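Local coordinates for RagA protein (Porphyromonas gingivalis, PDB 6SLN) that probably imports nutrients, most likely peptides, across the outer membrane as a TonB-dependent receptor, a plugged beta-barrel carrying long loops between its strands, at residues D274-Y279 / L290-F295; Y401-F404 / D409-D412; I784-Y789 / E833-K838. All blocks are in the same frame, centred on the assembly; numbering follows the deposited sequence.

Contact 1. Residues D274-Y279 / L290-F295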
ATOM      1  N   ASP A 274       1.832   6.827 -43.759  1.00 58.96           N
ATOM      2  CA  ASP A 274       0.859   7.782 -43.245  1.00 62.01           C
ATOM      3  C   ASP A 274       0.790   7.735 -41.720  1.00 56.20           C
ATOM      4  O   ASP A 274       0.704   8.777 -41.063  1.00 57.53           O
ATOM      5  CB  ASP A 274      -0.511   7.529 -43.863  1.00 67.55           C
ATOM      6  CG  ASP A 274      -1.558   8.495 -43.355  1.00 83.45           C
ATOM      7  OD1 ASP A 274      -2.391   8.079 -42.524  1.00 91.78           O
ATOM      8  OD2 ASP A 274      -1.540   9.675 -43.766  1.00 89.29           O
ATOM      9  N   LEU A 275       0.855   6.541 -41.135  1.00 48.29           N
ATOM     10  CA  LEU A 275       0.827   6.448 -39.683  1.00 44.35           C
ATOM     11  C   LEU A 275       2.077   7.059 -39.069  1.00 50.02           C
ATOM     12  O   LEU A 275       1.980   7.922 -38.187  1.00 48.55           O
ATOM     13  CB  LEU A 275       0.675   4.999 -39.237  1.00 36.96           C
ATOM     14  CG  LEU A 275       0.549   4.918 -37.728  1.00 37.42           C
ATOM     15  CD1 LEU A 275      -0.652   5.748 -37.326  1.00 35.98           C
ATOM     16  CD2 LEU A 275       0.415   3.467 -37.255  1.00 37.72           C
ATOM     17  N   TYR A 276       3.264   6.620 -39.511  1.00 37.14           N
ATOM     18  CA  TYR A 276       4.487   7.177 -38.950  1.00 45.34           C
ATOM     19  C   TYR A 276       4.532   8.688 -39.131  1.00 44.95           C
ATOM     20  O   TYR A 276       5.099   9.399 -38.290  1.00 45.52           O
ATOM     21  CB  TYR A 276       5.731   6.544 -39.574  1.00 37.15           C
ATOM     22  CG  TYR A 276       6.112   5.222 -38.968  1.00 36.67           C
ATOM     23  CD1 TYR A 276       5.138   4.294 -38.639  1.00 38.17           C
ATOM     24  CD2 TYR A 276       7.443   4.891 -38.732  1.00 38.16           C
ATOM     25  CE1 TYR A 276       5.467   3.046 -38.109  1.00 37.52           C
ATOM     26  CE2 TYR A 276       7.788   3.660 -38.175  1.00 39.13           C
ATOM     27  CZ  TYR A 276       6.786   2.739 -37.876  1.00 40.84           C
ATOM     28  OH  TYR A 276       7.079   1.503 -37.349  1.00 43.62           O
ATOM     29  N   GLY A 277       3.912   9.195 -40.201  1.00 41.85           N
ATOM     30  CA  GLY A 277       3.851  10.625 -40.457  1.00 41.12           C
ATOM     31  C   GLY A 277       3.113  11.410 -39.399  1.00 51.18           C
ATOM     32  O   GLY A 277       3.144  12.646 -39.425  1.00 60.46           O
ATOM     33  N   ASN A 278       2.457  10.729 -38.471  1.00 49.99           N
ATOM     34  CA  ASN A 278       1.710  11.371 -37.406  1.00 54.45           C
ATOM     35  C   ASN A 278       2.503  11.423 -36.108  1.00 51.45           C
ATOM     36  O   ASN A 278       1.916  11.638 -35.047  1.00 51.40           O
ATOM     37  CB  ASN A 278       0.380  10.640 -37.183  1.00 58.02           C
ATOM     38  CG  ASN A 278      -0.607  10.860 -38.310  1.00 61.29           C
ATOM     39  OD1 ASN A 278      -0.778  11.980 -38.800  1.00 67.31           O
ATOM     40  ND2 ASN A 278      -1.255   9.786 -38.740  1.00 60.18           N
ATOM     41  N   TYR A 279       3.813  11.196 -36.160  1.00 41.91           N
ATOM     42  CA  TYR A 279       4.639  11.233 -34.962  1.00 36.68           C
ATOM     43  C   TYR A 279       5.917  11.974 -35.286  1.00 47.79           C
ATOM     44  O   TYR A 279       6.638  11.600 -36.217  1.00 58.58           O
ATOM     45  CB  TYR A 279       4.930   9.828 -34.429  1.00 36.32           C
ATOM     46  CG  TYR A 279       3.648   9.078 -34.097  1.00 41.18           C
ATOM     47  CD1 TYR A 279       2.943   8.414 -35.097  1.00 43.99           C
ATOM     48  CD2 TYR A 279       3.133   9.049 -32.802  1.00 42.44           C
ATOM     49  CE1 TYR A 279       1.784   7.756 -34.834  1.00 53.09           C
ATOM     50  CE2 TYR A 279       1.939   8.365 -32.520  1.00 43.72           C
ATOM     51  CZ  TYR A 279       1.278   7.724 -33.551  1.00 49.37           C
ATOM     52  OH  TYR A 279       0.109   7.035 -33.355  1.00 50.98           O
ATOM     53  N   LEU A 290      13.849   4.155 -40.808  1.00 51.78           N
ATOM     54  CA  LEU A 290      12.823   3.187 -40.427  1.00 44.28           C
ATOM     55  C   LEU A 290      12.080   2.711 -41.660  1.00 46.01           C
ATOM     56  O   LEU A 290      11.379   3.503 -42.310  1.00 47.57           O
ATOM     57  CB  LEU A 290      11.826   3.796 -39.446  1.00 37.37           C
ATOM     58  CG  LEU A 290      12.452   3.973 -38.071  1.00 36.66           C
ATOM     59  CD1 LEU A 290      11.426   4.496 -37.112  1.00 38.43           C
ATOM     60  CD2 LEU A 290      13.082   2.672 -37.566  1.00 36.45           C
ATOM     61  N   PHE A 291      12.210   1.419 -41.977  1.00 38.96           N
ATOM     62  CA  PHE A 291      11.400   0.805 -43.025  1.00 42.91           C
ATOM     63  C   PHE A 291      10.584  -0.315 -42.385  1.00 46.34           C
ATOM     64  O   PHE A 291      10.944  -1.495 -42.474  1.00 50.87           O
ATOM     65  CB  PHE A 291      12.279   0.329 -44.188  1.00 40.44           C
ATOM     66  CG  PHE A 291      12.911   1.453 -44.942  1.00 41.03           C
ATOM     67  CD1 PHE A 291      12.262   2.040 -46.021  1.00 42.88           C
ATOM     68  CD2 PHE A 291      14.121   1.981 -44.532  1.00 40.94           C
ATOM     69  CE1 PHE A 291      12.831   3.113 -46.713  1.00 42.26           C
ATOM     70  CE2 PHE A 291      14.691   3.041 -45.205  1.00 41.51           C
ATOM     71  CZ  PHE A 291      14.048   3.604 -46.308  1.00 45.85           C
ATOM     72  N   PRO A 292       9.481   0.022 -41.708  1.00 47.03           N
ATOM     73  CA  PRO A 292       8.701  -1.018 -41.016  1.00 41.78           C
ATOM     74  C   PRO A 292       7.988  -1.973 -41.961  1.00 48.82           C
ATOM     75  O   PRO A 292       7.664  -3.106 -41.566  1.00 46.70           O
ATOM     76  CB  PRO A 292       7.698  -0.204 -40.194  1.00 37.38           C
ATOM     77  CG  PRO A 292       7.501   1.019 -40.982  1.00 37.84           C
ATOM     78  CD  PRO A 292       8.842   1.343 -41.602  1.00 45.21           C
ATOM     79  N   VAL A 293       7.718  -1.552 -43.189  1.00 57.01           N
ATOM     80  CA  VAL A 293       7.148  -2.418 -44.211  1.00 55.87           C
ATOM     81  C   VAL A 293       8.211  -2.610 -45.278  1.00 53.23           C
ATOM     82  O   VAL A 293       8.659  -1.641 -45.897  1.00 58.28           O
ATOM     83  CB  VAL A 293       5.862  -1.829 -44.806  1.00 46.72           C
ATOM     84  CG1 VAL A 293       5.408  -2.666 -46.001  1.00 49.26           C
ATOM     85  CG2 VAL A 293       4.801  -1.758 -43.750  1.00 39.64           C
ATOM     86  N   ASP A 294       8.609  -3.863 -45.489  1.00 51.67           N
ATOM     87  CA  ASP A 294       9.686  -4.221 -46.412  1.00 41.94           C
ATOM     88  C   ASP A 294       9.326  -5.556 -47.068  1.00 42.52           C
ATOM     89  O   ASP A 294       9.423  -6.621 -46.453  1.00 47.27           O
ATOM     90  CB  ASP A 294      11.026  -4.293 -45.682  1.00 41.59           C
ATOM     91  CG  ASP A 294      12.164  -4.689 -46.594  1.00 45.48           C
ATOM     92  OD1 ASP A 294      11.957  -4.802 -47.821  1.00 50.28           O
ATOM     93  OD2 ASP A 294      13.272  -4.900 -46.074  1.00 47.47           O
ATOM     94  N   PHE A 295       8.935  -5.498 -48.332  1.00 54.95           N
ATOM     95  CA  PHE A 295       8.638  -6.701 -49.097  1.00 44.10           C
ATOM     96  C   PHE A 295       9.863  -7.324 -49.757  1.00 44.81           C
ATOM     97  O   PHE A 295       9.755  -8.427 -50.306  1.00 47.44           O
ATOM     98  CB  PHE A 295       7.578  -6.367 -50.138  1.00 44.78           C
ATOM     99  CG  PHE A 295       6.281  -5.948 -49.527  1.00 47.32           C
ATOM    100  CD1 PHE A 295       5.571  -6.835 -48.721  1.00 49.42           C
ATOM    101  CD2 PHE A 295       5.778  -4.687 -49.733  1.00 44.22           C
ATOM    102  CE1 PHE A 295       4.388  -6.459 -48.130  1.00 48.02           C
ATOM    103  CE2 PHE A 295       4.594  -4.301 -49.152  1.00 49.49           C
ATOM    104  CZ  PHE A 295       3.893  -5.188 -48.345  1.00 52.05           C
TER
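Tyr276 of helix 261-276 lays one face of its ring on Pro292 and turns an edge to Leu290. Pro292 CG stands 4.0 Å from the centroid of the Tyr276 ring and 28° off its normal, a CH-pi contact displaced toward the phenol end, since the nearest ring carbon is Tyr276 CZ, 3.6 Å from Pro292 CG. The hydroxyl reaches past this point, and Tyr276 OH lies 3.4 Å from Pro292 CB. Close to the ring plane, Leu290 CD1 meets Tyr276 CE2 at 3.9 Å, the leucine crossing the tyrosine at about a right angle. The ring is thus set into the corner between two alternate residues of 290-295, while Phe291 between them points the other way.

Tyr276 has its CG beside the backbone N (chi1 -82°), which sends the ring across to the loop. Behind it the chain folds into a type I beta turn from Tyr276 to Tyr279, with Tyr279 N hydrogen-bonded to Tyr276 O at 3.1 Å. Leu282 of helix 280-283 packs against both Tyr276 and Leu290, and Val293 rests on Ile268, Leu269 and Ala272 of the long helix. This is packing of a helix on an irregular loop segment, within the long excursion that joins barrel strands 218-230 and 309-322, on the side expected to be extracellular in this receptor family.

Contact 2. Residues Y401-F404 / D409-D412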
ATOM      1  N   TYR A 401       6.782  -7.429 -42.357  1.00 39.31           N
ATOM      2  CA  TYR A 401       6.702  -6.452 -41.284  1.00 38.48           C
ATOM      3  C   TYR A 401       8.028  -6.476 -40.546  1.00 38.12           C
ATOM      4  O   TYR A 401       8.501  -7.541 -40.144  1.00 45.30           O
ATOM      5  CB  TYR A 401       5.550  -6.763 -40.328  1.00 37.85           C
ATOM      6  CG  TYR A 401       4.236  -6.356 -40.891  1.00 38.11           C
ATOM      7  CD1 TYR A 401       4.127  -5.227 -41.687  1.00 38.50           C
ATOM      8  CD2 TYR A 401       3.105  -7.127 -40.678  1.00 38.07           C
ATOM      9  CE1 TYR A 401       2.918  -4.852 -42.224  1.00 38.82           C
ATOM     10  CE2 TYR A 401       1.893  -6.778 -41.226  1.00 38.39           C
ATOM     11  CZ  TYR A 401       1.797  -5.640 -41.995  1.00 38.78           C
ATOM     12  OH  TYR A 401       0.570  -5.284 -42.517  1.00 39.15           O
ATOM     13  N   ASN A 402       8.620  -5.301 -40.372  1.00 41.78           N
ATOM     14  CA  ASN A 402      10.013  -5.182 -39.950  1.00 42.88           C
ATOM     15  C   ASN A 402      10.089  -4.325 -38.702  1.00 40.93           C
ATOM     16  O   ASN A 402       9.800  -3.112 -38.770  1.00 36.87           O
ATOM     17  CB  ASN A 402      10.856  -4.571 -41.066  1.00 45.45           C
ATOM     18  CG  ASN A 402      12.330  -4.523 -40.732  1.00 47.82           C
ATOM     19  OD1 ASN A 402      12.832  -5.258 -39.885  1.00 60.88           O
ATOM     20  ND2 ASN A 402      13.026  -3.655 -41.399  1.00 39.00           N
ATOM     21  N   PRO A 403      10.467  -4.893 -37.557  1.00 39.36           N
ATOM     22  CA  PRO A 403      10.634  -4.083 -36.345  1.00 45.41           C
ATOM     23  C   PRO A 403      12.040  -3.538 -36.155  1.00 45.22           C
ATOM     24  O   PRO A 403      12.331  -3.008 -35.083  1.00 43.42           O
ATOM     25  CB  PRO A 403      10.291  -5.092 -35.233  1.00 35.14           C
ATOM     26  CG  PRO A 403      10.842  -6.403 -35.780  1.00 35.69           C
ATOM     27  CD  PRO A 403      10.756  -6.314 -37.308  1.00 36.51           C
ATOM     28  N   PHE A 404      12.916  -3.667 -37.147  1.00 52.06           N
ATOM     29  CA  PHE A 404      14.280  -3.177 -37.020  1.00 53.47           C
ATOM     30  C   PHE A 404      14.458  -1.909 -37.837  1.00 56.92           C
ATOM     31  O   PHE A 404      13.748  -1.681 -38.818  1.00 63.03           O
ATOM     32  CB  PHE A 404      15.306  -4.216 -37.475  1.00 51.13           C
ATOM     33  CG  PHE A 404      15.143  -5.585 -36.838  1.00 46.03           C
ATOM     34  CD1 PHE A 404      14.265  -6.511 -37.370  1.00 37.22           C
ATOM     35  CD2 PHE A 404      15.914  -5.960 -35.742  1.00 36.65           C
ATOM     36  CE1 PHE A 404      14.136  -7.773 -36.799  1.00 41.70           C
ATOM     37  CE2 PHE A 404      15.785  -7.228 -35.173  1.00 36.52           C
ATOM     38  CZ  PHE A 404      14.903  -8.131 -35.702  1.00 36.73           C
ATOM     39  N   ASP A 409      19.322  -2.799 -35.732  1.00 54.94           N
ATOM     40  CA  ASP A 409      18.918  -2.696 -34.339  1.00 47.31           C
ATOM     41  C   ASP A 409      17.409  -2.543 -34.237  1.00 49.02           C
ATOM     42  O   ASP A 409      16.770  -1.903 -35.075  1.00 57.39           O
ATOM     43  CB  ASP A 409      19.600  -1.508 -33.668  1.00 45.72           C
ATOM     44  CG  ASP A 409      21.095  -1.619 -33.697  1.00 52.88           C
ATOM     45  OD1 ASP A 409      21.621  -2.636 -33.198  1.00 57.15           O
ATOM     46  OD2 ASP A 409      21.743  -0.701 -34.234  1.00 58.63           O
ATOM     47  N   LEU A 410      16.844  -3.137 -33.190  1.00 43.12           N
ATOM     48  CA  LEU A 410      15.400  -3.105 -33.009  1.00 41.00           C
ATOM     49  C   LEU A 410      14.921  -1.659 -32.888  1.00 40.99           C
ATOM     50  O   LEU A 410      15.484  -0.867 -32.129  1.00 35.46           O
ATOM     51  CB  LEU A 410      15.042  -3.930 -31.774  1.00 34.20           C
ATOM     52  CG  LEU A 410      13.881  -4.923 -31.796  1.00 34.06           C
ATOM     53  CD1 LEU A 410      13.759  -5.631 -33.110  1.00 41.18           C
ATOM     54  CD2 LEU A 410      14.104  -5.926 -30.685  1.00 33.73           C
ATOM     55  N   ALA A 411      13.922  -1.295 -33.689  1.00 39.23           N
ATOM     56  CA  ALA A 411      13.318   0.027 -33.584  1.00 37.96           C
ATOM     57  C   ALA A 411      12.532   0.132 -32.273  1.00 46.09           C
ATOM     58  O   ALA A 411      12.423  -0.822 -31.499  1.00 33.26           O
ATOM     59  CB  ALA A 411      12.417   0.295 -34.791  1.00 34.85           C
ATOM     60  N   ASP A 412      11.967   1.306 -32.004  1.00 49.71           N
ATOM     61  CA  ASP A 412      11.081   1.397 -30.846  1.00 44.26           C
ATOM     62  C   ASP A 412       9.753   0.728 -31.105  1.00 45.21           C
ATOM     63  O   ASP A 412       9.031   0.401 -30.162  1.00 52.64           O
ATOM     64  CB  ASP A 412      10.806   2.851 -30.477  1.00 46.41           C
ATOM     65  CG  ASP A 412      11.972   3.497 -29.803  1.00 48.48           C
ATOM     66  OD1 ASP A 412      12.809   2.748 -29.263  1.00 51.00           O
ATOM     67  OD2 ASP A 412      12.054   4.743 -29.813  1.00 57.20           O
TER
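Phe404 has its CG beside the backbone N (chi1 -52°), which sets the ring where a leucine methyl can lie over it, and Leu410, with chi1 at -135°, brings CD1 back to that ring although its CB starts out away from 401-404. The methyl lies over one face: Leu410 CD1 is 3.6 Å from the centroid of the Phe404 ring, in a CH-pi contact shifted toward the CD2-CE2 side. The same methyl, Leu410 CD1, is 4.0 Å from Pro403 CG, so a single branch of the leucine serves both neighbours.

Beneath these side chains the backbones are joined by a single bridge, in which Phe404 and Leu410 stand opposite each other with their CA atoms 4.2 Å apart. Ala411 N donates to Pro403 O at 2.7 Å, approaching in the carbonyl plane with an N-H...O angle of 153°. Next to it, Phe404 CA and Asp409 O lie 3.4 Å apart in a CA-H...O contact. The bridge draws together two parts of the long loop between barrel strands 363-377 and 435-450, just ahead of the short strand 413-414. Before it, Asn402 forms an Asx turn: its OD1 accepts from Phe404 N at 3.2 Å, the donor standing well above the carboxamide plane. Asn402 ND2 in turn donates to Phe291 O.

Ala304 of helix 301-305 touches Pro403, Phe404 and Leu410 alike. On the 409-412 side, Ala411 O is hydrogen-bonded to Thr425 OG1, and Leu410 also packs on Pro427 of helix 426-432.

Contact 3. Residues I784-Y789 / E833-K838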
ATOM      1  N   ILE A 784     -10.614 -35.893 -21.023  1.00 44.05           N
ATOM      2  CA  ILE A 784     -11.808 -36.474 -20.420  1.00 39.90           C
ATOM      3  C   ILE A 784     -11.419 -37.278 -19.189  1.00 50.12           C
ATOM      4  O   ILE A 784     -10.358 -37.917 -19.140  1.00 46.81           O
ATOM      5  CB  ILE A 784     -12.592 -37.357 -21.411  1.00 46.85           C
ATOM      6  CG1 ILE A 784     -13.992 -37.665 -20.875  1.00 43.55           C
ATOM      7  CG2 ILE A 784     -11.861 -38.655 -21.649  1.00 50.04           C
ATOM      8  CD1 ILE A 784     -14.836 -38.484 -21.802  1.00 43.21           C
ATOM      9  N   TRP A 785     -12.275 -37.193 -18.177  1.00 47.40           N
ATOM     10  CA  TRP A 785     -12.316 -38.139 -17.079  1.00 49.49           C
ATOM     11  C   TRP A 785     -13.317 -39.240 -17.436  1.00 53.06           C
ATOM     12  O   TRP A 785     -14.478 -38.946 -17.745  1.00 52.76           O
ATOM     13  CB  TRP A 785     -12.723 -37.416 -15.801  1.00 55.48           C
ATOM     14  CG  TRP A 785     -11.734 -36.373 -15.328  1.00 61.91           C
ATOM     15  CD1 TRP A 785     -10.387 -36.333 -15.574  1.00 59.15           C
ATOM     16  CD2 TRP A 785     -12.020 -35.235 -14.500  1.00 58.08           C
ATOM     17  NE1 TRP A 785      -9.828 -35.239 -14.957  1.00 55.46           N
ATOM     18  CE2 TRP A 785     -10.813 -34.554 -14.290  1.00 54.70           C
ATOM     19  CE3 TRP A 785     -13.184 -34.729 -13.919  1.00 62.90           C
ATOM     20  CZ2 TRP A 785     -10.737 -33.396 -13.519  1.00 52.29           C
ATOM     21  CZ3 TRP A 785     -13.102 -33.566 -13.162  1.00 56.80           C
ATOM     22  CH2 TRP A 785     -11.893 -32.921 -12.968  1.00 35.80           C
ATOM     23  N   GLU A 786     -12.870 -40.499 -17.432  1.00 48.17           N
ATOM     24  CA  GLU A 786     -13.757 -41.626 -17.714  1.00 44.97           C
ATOM     25  C   GLU A 786     -13.400 -42.811 -16.823  1.00 48.61           C
ATOM     26  O   GLU A 786     -12.242 -43.236 -16.779  1.00 43.21           O
ATOM     27  CB  GLU A 786     -13.691 -42.030 -19.188  1.00 46.55           C
ATOM     28  CG  GLU A 786     -14.696 -43.099 -19.559  1.00 54.01           C
ATOM     29  CD  GLU A 786     -14.814 -43.280 -21.051  1.00 55.03           C
ATOM     30  OE1 GLU A 786     -14.164 -42.514 -21.776  1.00 55.18           O
ATOM     31  OE2 GLU A 786     -15.551 -44.184 -21.504  1.00 62.71           O
ATOM     32  N   ILE A 787     -14.408 -43.370 -16.149  1.00 50.64           N
ATOM     33  CA  ILE A 787     -14.165 -44.236 -14.994  1.00 57.38           C
ATOM     34  C   ILE A 787     -13.296 -45.445 -15.326  1.00 61.46           C
ATOM     35  O   ILE A 787     -12.589 -45.962 -14.460  1.00 79.37           O
ATOM     36  CB  ILE A 787     -15.514 -44.651 -14.365  1.00 56.85           C
ATOM     37  CG1 ILE A 787     -15.954 -43.583 -13.359  1.00 53.74           C
ATOM     38  CG2 ILE A 787     -15.447 -46.041 -13.702  1.00 44.95           C
ATOM     39  CD1 ILE A 787     -17.155 -43.958 -12.568  1.00 43.79           C
ATOM     40  N   GLY A 788     -13.308 -45.921 -16.549  1.00 45.25           N
ATOM     41  CA  GLY A 788     -12.420 -47.057 -16.675  1.00 52.25           C
ATOM     42  C   GLY A 788     -10.959 -46.777 -16.990  1.00 59.85           C
ATOM     43  O   GLY A 788     -10.216 -47.727 -17.276  1.00 55.52           O
ATOM     44  N   TYR A 789     -10.505 -45.528 -16.963  1.00 58.74           N
ATOM     45  CA  TYR A 789      -9.320 -45.158 -17.721  1.00 50.28           C
ATOM     46  C   TYR A 789      -8.520 -44.069 -17.017  1.00 56.02           C
ATOM     47  O   TYR A 789      -9.040 -43.376 -16.138  1.00 66.06           O
ATOM     48  CB  TYR A 789      -9.716 -44.665 -19.120  1.00 45.53           C
ATOM     49  CG  TYR A 789     -10.621 -45.601 -19.887  1.00 55.04           C
ATOM     50  CD1 TYR A 789     -12.005 -45.439 -19.861  1.00 58.92           C
ATOM     51  CD2 TYR A 789     -10.093 -46.643 -20.649  1.00 53.35           C
ATOM     52  CE1 TYR A 789     -12.833 -46.289 -20.567  1.00 58.59           C
ATOM     53  CE2 TYR A 789     -10.912 -47.494 -21.363  1.00 50.23           C
ATOM     54  CZ  TYR A 789     -12.281 -47.316 -21.322  1.00 59.91           C
ATOM     55  OH  TYR A 789     -13.105 -48.165 -22.032  1.00 66.64           O
ATOM     56  N   GLU A 833     -16.300 -36.799 -31.405  1.00 57.52           N
ATOM     57  CA  GLU A 833     -15.210 -36.849 -30.451  1.00 58.34           C
ATOM     58  C   GLU A 833     -15.289 -38.134 -29.642  1.00 56.16           C
ATOM     59  O   GLU A 833     -16.372 -38.579 -29.259  1.00 57.57           O
ATOM     60  CB  GLU A 833     -15.252 -35.617 -29.550  1.00 62.06           C
ATOM     61  CG  GLU A 833     -15.094 -34.323 -30.338  1.00 63.83           C
ATOM     62  CD  GLU A 833     -15.107 -33.083 -29.473  1.00 66.31           C
ATOM     63  OE1 GLU A 833     -14.890 -33.199 -28.250  1.00 70.06           O
ATOM     64  OE2 GLU A 833     -15.333 -31.987 -30.029  1.00 68.87           O
ATOM     65  N   THR A 834     -14.127 -38.735 -29.411  1.00 54.77           N
ATOM     66  CA  THR A 834     -14.001 -40.061 -28.834  1.00 50.66           C
ATOM     67  C   THR A 834     -12.894 -40.029 -27.790  1.00 56.73           C
ATOM     68  O   THR A 834     -12.012 -39.170 -27.824  1.00 58.53           O
ATOM     69  CB  THR A 834     -13.676 -41.096 -29.914  1.00 55.86           C
ATOM     70  OG1 THR A 834     -13.317 -42.337 -29.304  1.00 64.80           O
ATOM     71  CG2 THR A 834     -12.495 -40.625 -30.735  1.00 66.27           C
ATOM     72  N   ARG A 835     -12.945 -40.957 -26.839  1.00 63.16           N
ATOM     73  CA  ARG A 835     -11.802 -41.089 -25.952  1.00 60.67           C
ATOM     74  C   ARG A 835     -10.632 -41.668 -26.732  1.00 61.56           C
ATOM     75  O   ARG A 835     -10.789 -42.597 -27.528  1.00 56.37           O
ATOM     76  CB  ARG A 835     -12.117 -41.961 -24.736  1.00 55.86           C
ATOM     77  CG  ARG A 835     -11.241 -41.586 -23.531  1.00 46.77           C
ATOM     78  CD  ARG A 835     -10.903 -42.734 -22.578  1.00 52.90           C
ATOM     79  NE  ARG A 835     -10.216 -43.848 -23.228  1.00 63.17           N
ATOM     80  CZ  ARG A 835     -10.842 -44.926 -23.696  1.00 69.97           C
ATOM     81  NH1 ARG A 835     -10.156 -45.907 -24.279  1.00 73.16           N
ATOM     82  NH2 ARG A 835     -12.165 -45.015 -23.589  1.00 67.98           N
ATOM     83  N   ILE A 836      -9.456 -41.098 -26.511  1.00 60.85           N
ATOM     84  CA  ILE A 836      -8.241 -41.485 -27.214  1.00 59.46           C
ATOM     85  C   ILE A 836      -7.350 -42.266 -26.259  1.00 61.07           C
ATOM     86  O   ILE A 836      -7.192 -41.887 -25.095  1.00 63.43           O
ATOM     87  CB  ILE A 836      -7.525 -40.239 -27.773  1.00 57.88           C
ATOM     88  CG1 ILE A 836      -8.511 -39.449 -28.634  1.00 53.59           C
ATOM     89  CG2 ILE A 836      -6.254 -40.606 -28.503  1.00 63.73           C
ATOM     90  CD1 ILE A 836      -8.856 -40.134 -29.947  1.00 45.73           C
ATOM     91  N   ASP A 837      -6.767 -43.359 -26.750  1.00 61.95           N
ATOM     92  CA  ASP A 837      -5.884 -44.165 -25.912  1.00 58.80           C
ATOM     93  C   ASP A 837      -4.508 -43.513 -25.786  1.00 53.69           C
ATOM     94  O   ASP A 837      -3.481 -44.141 -26.066  1.00 51.50           O
ATOM     95  CB  ASP A 837      -5.759 -45.583 -26.472  1.00 61.00           C
ATOM     96  CG  ASP A 837      -5.340 -46.594 -25.416  1.00 72.65           C
ATOM     97  OD1 ASP A 837      -5.596 -46.359 -24.209  1.00 76.60           O
ATOM     98  OD2 ASP A 837      -4.749 -47.629 -25.805  1.00 79.19           O
ATOM     99  N   LYS A 838      -4.478 -42.252 -25.371  1.00 47.56           N
ATOM    100  CA  LYS A 838      -3.240 -41.540 -25.099  1.00 47.17           C
ATOM    101  C   LYS A 838      -3.465 -40.770 -23.813  1.00 48.68           C
ATOM    102  O   LYS A 838      -4.470 -40.061 -23.700  1.00 52.78           O
ATOM    103  CB  LYS A 838      -2.879 -40.596 -26.248  1.00 51.53           C
ATOM    104  CG  LYS A 838      -2.624 -41.280 -27.593  1.00 52.24           C
ATOM    105  CD  LYS A 838      -2.567 -40.268 -28.734  1.00 59.90           C
ATOM    106  CE  LYS A 838      -2.490 -40.931 -30.108  1.00 58.24           C
ATOM    107  NZ  LYS A 838      -3.472 -40.314 -31.069  1.00 55.16           N
TER
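A small antiparallel sheet, built from the long excursion between barrel strands 752-764 and 844-853, holds this contact: strands 783-786 and 833-836 both pair with 792-802, and Arg835 reaches from one toward the other. Its guanidinium lies flat on the Tyr789 ring, with the planes 14° apart and Arg835 CZ 3.5 Å from the centroid of the Tyr789 ring, which makes the stack a cation-pi contact as well. Farther back along the side chain, Arg835 CD sits over the same face, 4.2 Å from the Tyr789 centroid.

Glu786 comes in at the edge of the guanidinium rather than over it. Its carboxylate is turned 68° from the guanidinium plane, and the salt bridge from Glu786 OE1 to Arg835 NH2 is long at 3.7 Å. Glu786 OE1 is in fact nearer the aliphatic part, 3.4 Å from Arg835 CD. Ile784 packs on the base of the arginine, its CG2 meeting Arg835 CG at 3.5 Å. A type I turn from Glu786 to Tyr789 carries the ring round to the arginine. This tyrosine-stacked arginine with a carboxylate at its edge links strand 833-836 to strand 783-786 and the turn that follows it, in an antiparallel sheet of a loop excursion, on the side expected to be extracellular.

How the contacts relate
Contacts 1 and 2 belong to one neighbourhood, with centres about 11 Å apart, whereas the centre of contact 3 lies about 52 and 47 Å from theirs, on another loop excursion of the receptor. The first two are joined directly: Pro292 O and Asn402 N, 2.7 Å apart, probably form a hydrogen bond, and Leu290 packs on Ala411, so two different inter-strand loops lean on each other. Contact 1, the most buried, joins a helix to a loop by apolar and aromatic packing. Contact 2, partly buried, adds a backbone bridge between two loop segments. Contact 3, also partly buried, relies instead on charged groups, an arginine on a tyrosine ring with a carboxylate at its edge, linking a strand to another strand and its turn.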